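Local coordinates for protein indole-3-pyruvate decarboxylase (Azospirillum brasilense, PDB 2NXW) that decarboxylates indole-3-pyruvate to indole-3-acetaldehyde, a step of auxin biosynthesis, using thiamine diphosphate and a metal ion as cofactors, at residues A[378-383]-A[408-413]; A[510-515]-A[535-540]. All blocks are in the same frame, centred on the assembly; numbering follows the deposited sequence.

Contact 1. Residues A[378-383]-A[408-413]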
loop_
_atom_site.group_PDB
_atom_site.type_symbol
_atom_site.label_atom_id
_atom_site.label_comp_id
_atom_site.label_asym_id
_atom_site.label_seq_id
_atom_site.Cartn_x
_atom_site.Cartn_y
_atom_site.Cartn_z
ATOM N N ASP A 378 35.819 3.459 31.975
ATOM C CA ASP A 378 36.474 2.733 33.055
ATOM C C ASP A 378 36.107 1.259 32.943
ATOM O O ASP A 378 36.918 0.383 33.255
ATOM C CB ASP A 378 36.043 3.273 34.411
ATOM C CG ASP A 378 36.497 4.700 34.625
ATOM O OD1 ASP A 378 37.688 4.975 34.375
ATOM O OD2 ASP A 378 35.665 5.532 35.044
ATOM N N ILE A 379 34.883 0.981 32.503
ATOM C CA ILE A 379 34.460 -0.405 32.345
ATOM C C ILE A 379 35.267 -1.027 31.204
ATOM O O ILE A 379 35.729 -2.160 31.314
ATOM C CB ILE A 379 32.942 -0.483 32.082
ATOM C CG1 ILE A 379 32.193 0.054 33.306
ATOM C CG2 ILE A 379 32.530 -1.942 31.806
ATOM C CD1 ILE A 379 30.686 0.192 33.088
ATOM N N ALA A 380 35.482 -0.281 30.121
ATOM C CA ALA A 380 36.288 -0.800 29.024
ATOM C C ALA A 380 37.721 -1.053 29.515
ATOM O O ALA A 380 38.317 -2.083 29.202
ATOM C CB ALA A 380 36.292 0.185 27.849
ATOM N N ARG A 381 38.279 -0.126 30.291
ATOM C CA ARG A 381 39.638 -0.319 30.790
ATOM C C ARG A 381 39.723 -1.528 31.711
ATOM O O ARG A 381 40.714 -2.260 31.672
ATOM C CB ARG A 381 40.143 0.921 31.540
ATOM C CG ARG A 381 40.446 2.113 30.645
ATOM C CD ARG A 381 40.856 3.333 31.479
ATOM N NE ARG A 381 40.480 4.583 30.821
ATOM C CZ ARG A 381 41.077 5.078 29.742
ATOM N NH1 ARG A 381 42.098 4.440 29.186
ATOM N NH2 ARG A 381 40.633 6.203 29.200
ATOM N N ALA A 382 38.694 -1.751 32.528
ATOM C CA ALA A 382 38.729 -2.887 33.455
ATOM C C ALA A 382 38.795 -4.200 32.692
ATOM O O ALA A 382 39.590 -5.087 33.012
ATOM C CB ALA A 382 37.507 -2.869 34.363
ATOM N N VAL A 383 37.953 -4.316 31.674
ATOM C CA VAL A 383 37.897 -5.513 30.851
ATOM C C VAL A 383 39.207 -5.698 30.102
ATOM O O VAL A 383 39.783 -6.786 30.106
ATOM C CB VAL A 383 36.703 -5.417 29.849
ATOM C CG1 VAL A 383 36.852 -6.427 28.698
ATOM C CG2 VAL A 383 35.388 -5.637 30.598
ATOM N N MET A 408 32.616 -1.214 21.734
ATOM C CA MET A 408 33.460 -0.994 20.560
ATOM C C MET A 408 34.916 -0.818 20.989
ATOM O O MET A 408 35.832 -1.051 20.194
ATOM C CB MET A 408 33.007 0.252 19.787
ATOM C CG MET A 408 31.638 0.139 19.120
ATOM S SD MET A 408 31.595 -1.156 17.853
ATOM C CE MET A 408 32.640 -0.451 16.603
ATOM N N ASP A 409 35.130 -0.409 22.241
ATOM C CA ASP A 409 36.480 -0.210 22.755
ATOM C C ASP A 409 36.951 -1.309 23.700
ATOM O O ASP A 409 37.898 -1.126 24.469
ATOM C CB ASP A 409 36.595 1.163 23.436
ATOM C CG ASP A 409 36.629 2.299 22.434
ATOM O OD1 ASP A 409 37.123 2.076 21.311
ATOM O OD2 ASP A 409 36.172 3.410 22.772
ATOM N N MET A 410 36.287 -2.462 23.634
ATOM C CA MET A 410 36.670 -3.605 24.459
ATOM C C MET A 410 37.315 -4.687 23.607
ATOM O O MET A 410 36.872 -4.952 22.493
ATOM C CB MET A 410 35.443 -4.201 25.146
ATOM C CG MET A 410 34.966 -3.404 26.331
ATOM S SD MET A 410 33.493 -4.176 27.034
ATOM C CE MET A 410 33.109 -3.004 28.319
ATOM N N ILE A 411 38.371 -5.303 24.132
ATOM C CA ILE A 411 39.035 -6.390 23.421
ATOM C C ILE A 411 38.118 -7.609 23.565
ATOM O O ILE A 411 37.770 -7.993 24.676
ATOM C CB ILE A 411 40.400 -6.697 24.057
ATOM C CG1 ILE A 411 41.284 -5.447 23.987
ATOM C CG2 ILE A 411 41.056 -7.870 23.335
ATOM C CD1 ILE A 411 42.553 -5.543 24.815
ATOM N N ASP A 412 37.734 -8.212 22.446
ATOM C CA ASP A 412 36.829 -9.355 22.498
ATOM C C ASP A 412 37.237 -10.507 21.596
ATOM O O ASP A 412 38.221 -10.427 20.865
ATOM C CB ASP A 412 35.417 -8.909 22.102
ATOM C CG ASP A 412 35.352 -8.386 20.680
ATOM O OD1 ASP A 412 35.812 -9.086 19.743
ATOM O OD2 ASP A 412 34.838 -7.268 20.491
ATOM N N ALA A 413 36.457 -11.580 21.680
ATOM C CA ALA A 413 36.620 -12.782 20.871
ATOM C C ALA A 413 35.330 -12.825 20.062
ATOM O O ALA A 413 34.693 -13.875 19.906
ATOM C CB ALA A 413 36.735 -14.022 21.767
#
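Met410 carries this contact from the loop 408-413, and Ala380 and Val383 receive it on the helix. Met410 and Ala380 are also the closest backbone pair, their CA atoms 5.4 Å apart. The first torsion of Met410 sets CG anti to its carbonyl carbon (chi1 -77°), and the extended chain (chi2 179°) carries CE obliquely across the helix, over Ala380 to Ile379 and Val383. Two levels of the side chain are used. Near its root, CG of Met410 lies 4.1 Å from CB of Ala380; at its end, CE of Met410 comes 3.9 Å from CA of the same alanine. The small alanine thus admits the thioether chain close to the helix backbone. The methyl CE of Met410 also meets CG2 of Ile379 at 3.7 Å and, more loosely, CG2 of Val383 at 4.2 Å; the valine and methionine side chains cross at about a right angle.

In the fold, helix 376-388, which packs on the parallel sheet that includes strand 470-475, is joined here to the loop 408-413, which lies in the thiamine diphosphate-binding region. On the sheet side of the helix, Ile472 of strand 470-475 touches both Ile379 and Val383, so the methionine methyl adjoins side chains that pack on the sheet. Polar anchoring comes from one turn on: Asn384 uses OD1 to accept from Ile411 N and ND2 to donate to Asp409 O, gripping the loop backbone on both sides of Met410.

Contact 2. Residues A[510-515]-A[535-540]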
loop_
_atom_site.group_PDB
_atom_site.type_symbol
_atom_site.label_atom_id
_atom_site.label_comp_id
_atom_site.label_asym_id
_atom_site.label_seq_id
_atom_site.Cartn_x
_atom_site.Cartn_y
_atom_site.Cartn_z
ATOM N N GLY A 510 24.954 -11.180 42.398
ATOM C CA GLY A 510 24.964 -9.803 41.967
ATOM C C GLY A 510 25.687 -8.906 42.941
ATOM O O GLY A 510 25.711 -9.162 44.144
ATOM N N VAL A 511 26.304 -7.867 42.400
ATOM C CA VAL A 511 26.985 -6.883 43.219
ATOM C C VAL A 511 26.832 -5.507 42.589
ATOM O O VAL A 511 26.987 -5.345 41.381
ATOM C CB VAL A 511 28.494 -7.228 43.414
ATOM C CG1 VAL A 511 29.220 -7.259 42.102
ATOM C CG2 VAL A 511 29.141 -6.223 44.365
ATOM N N ARG A 512 26.491 -4.520 43.414
ATOM C CA ARG A 512 26.362 -3.143 42.938
ATOM C C ARG A 512 27.678 -2.448 43.266
ATOM O O ARG A 512 28.150 -2.498 44.407
ATOM C CB ARG A 512 25.209 -2.429 43.644
ATOM C CG ARG A 512 25.173 -0.918 43.385
ATOM C CD ARG A 512 23.938 -0.253 43.981
ATOM N NE ARG A 512 22.758 -0.470 43.149
ATOM C CZ ARG A 512 21.675 0.298 43.170
ATOM N NH1 ARG A 512 21.605 1.331 44.005
ATOM N NH2 ARG A 512 20.699 0.092 42.300
ATOM N N VAL A 513 28.278 -1.817 42.269
ATOM C CA VAL A 513 29.543 -1.125 42.467
ATOM C C VAL A 513 29.396 0.346 42.085
ATOM O O VAL A 513 28.717 0.679 41.108
ATOM C CB VAL A 513 30.703 -1.786 41.645
ATOM C CG1 VAL A 513 30.954 -3.206 42.160
ATOM C CG2 VAL A 513 30.370 -1.827 40.158
ATOM N N ARG A 514 30.008 1.219 42.887
ATOM C CA ARG A 514 29.955 2.664 42.654
ATOM C C ARG A 514 31.304 3.314 42.361
ATOM O O ARG A 514 31.354 4.378 41.736
ATOM C CB ARG A 514 29.323 3.366 43.853
ATOM C CG ARG A 514 27.842 3.090 44.015
ATOM C CD ARG A 514 27.230 3.954 45.125
ATOM N NE ARG A 514 25.786 3.777 45.197
ATOM C CZ ARG A 514 24.924 4.345 44.359
ATOM N NH1 ARG A 514 25.366 5.137 43.389
ATOM N NH2 ARG A 514 23.627 4.111 44.491
ATOM N N THR A 515 32.393 2.711 42.831
ATOM C CA THR A 515 33.715 3.279 42.582
ATOM C C THR A 515 34.543 2.428 41.639
ATOM O O THR A 515 34.254 1.239 41.416
ATOM C CB THR A 515 34.519 3.445 43.878
ATOM O OG1 THR A 515 34.827 2.151 44.413
ATOM C CG2 THR A 515 33.723 4.227 44.903
ATOM N N LEU A 535 26.360 -10.951 37.967
ATOM C CA LEU A 535 25.831 -9.660 37.558
ATOM C C LEU A 535 26.544 -8.528 38.296
ATOM O O LEU A 535 26.484 -8.432 39.523
ATOM C CB LEU A 535 24.329 -9.609 37.846
ATOM C CG LEU A 535 23.615 -8.285 37.548
ATOM C CD1 LEU A 535 23.729 -7.965 36.070
ATOM C CD2 LEU A 535 22.152 -8.385 37.961
ATOM N N ILE A 536 27.245 -7.698 37.540
ATOM C CA ILE A 536 27.938 -6.546 38.107
ATOM C C ILE A 536 27.106 -5.327 37.714
ATOM O O ILE A 536 27.036 -4.973 36.532
ATOM C CB ILE A 536 29.369 -6.392 37.535
ATOM C CG1 ILE A 536 30.206 -7.640 37.862
ATOM C CG2 ILE A 536 30.037 -5.134 38.141
ATOM C CD1 ILE A 536 31.550 -7.678 37.143
ATOM N N GLU A 537 26.471 -4.708 38.702
ATOM C CA GLU A 537 25.639 -3.532 38.469
ATOM C C GLU A 537 26.514 -2.308 38.708
ATOM O O GLU A 537 26.766 -1.931 39.861
ATOM C CB GLU A 537 24.445 -3.548 39.425
ATOM C CG GLU A 537 23.530 -2.352 39.239
ATOM C CD GLU A 537 22.454 -2.260 40.292
ATOM O OE1 GLU A 537 22.605 -2.855 41.385
ATOM O OE2 GLU A 537 21.449 -1.567 40.026
ATOM N N ALA A 538 26.966 -1.696 37.618
ATOM C CA ALA A 538 27.853 -0.538 37.694
ATOM C C ALA A 538 27.060 0.748 37.667
ATOM O O ALA A 538 26.431 1.062 36.658
ATOM C CB ALA A 538 28.840 -0.560 36.535
ATOM N N MET A 539 27.082 1.485 38.776
ATOM C CA MET A 539 26.366 2.756 38.843
ATOM C C MET A 539 27.179 3.808 38.082
ATOM O O MET A 539 28.376 3.967 38.299
ATOM C CB MET A 539 26.175 3.174 40.302
ATOM C CG MET A 539 25.552 2.084 41.183
ATOM S SD MET A 539 24.026 1.358 40.470
ATOM C CE MET A 539 22.902 2.754 40.645
ATOM N N ILE A 540 26.517 4.511 37.173
ATOM C CA ILE A 540 27.170 5.523 36.346
ATOM C C ILE A 540 26.331 6.794 36.379
ATOM O O ILE A 540 25.113 6.727 36.274
ATOM C CB ILE A 540 27.249 5.040 34.881
ATOM C CG1 ILE A 540 28.030 3.729 34.811
ATOM C CG2 ILE A 540 27.895 6.109 33.987
ATOM C CD1 ILE A 540 28.003 3.074 33.420
HETATM O O HOH W 1 29.774 5.519 39.952
#
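Strands 510-513 and 535-539 run parallel, their axes 4.7 Å apart at closest and their N-to-C directions 17° apart, with Val511 and Val513 each bonding through N and O: Val511 N to Leu535 O, Glu537 N to Val511 O, Val513 N to Glu537 O and Met539 N to Val513 O. This is the pairing within a beta-alpha-beta crossover whose helix, 516-528, packs on the Val511, Val513 and Ile536 face; there CG2 of Val513 meets CG2 of Ile536 at 3.9 Å.

On the other face Arg512 and Glu537 lie side by side. With CG anti to the backbone N (chi1 170°), Arg512 bends at chi3 and presents its guanidinium side-on: NE reaches Glu537 OE1 at 3.0 Å, almost straight, and NH2 reaches Glu537 OE2 at 2.9 Å. The two planes are 65° apart, and both oxygens are met from above the carboxylate plane. Met539 folds its CE over the guanidinium centre, 3.7 Å above the plane.

Asn475 ND2 and the backbone N of Phe499 also bind OE2, and Ala500 N binds OE1, while Asp496 pairs with Arg512 NH2. So many donors around a buried carboxylate would probably stabilise its negative charge.

In the fold
The two contacts follow one another in the sequence and their centres are 16 Å apart, yet they meet directly: CD1 of Ile379 lies 4.0 Å from CB of Ala538 and 4.0 Å from CD1 of Ile540. Helix 376-388 therefore packs against the end of strand 534-539, while Leu523 of helix 516-528 touches both Val383 and Ile536. Thiamine diphosphate lies about 10 Å from the side chain of Ile379 and about 11 Å from that of Glu537. Contact 2 is nearer the magnesium ligand Asp449, whose side chain is about 7 Å from that of Glu537, but the ion itself is about 10 Å from the Met539 side chain and about 11 Å from that of Ile379.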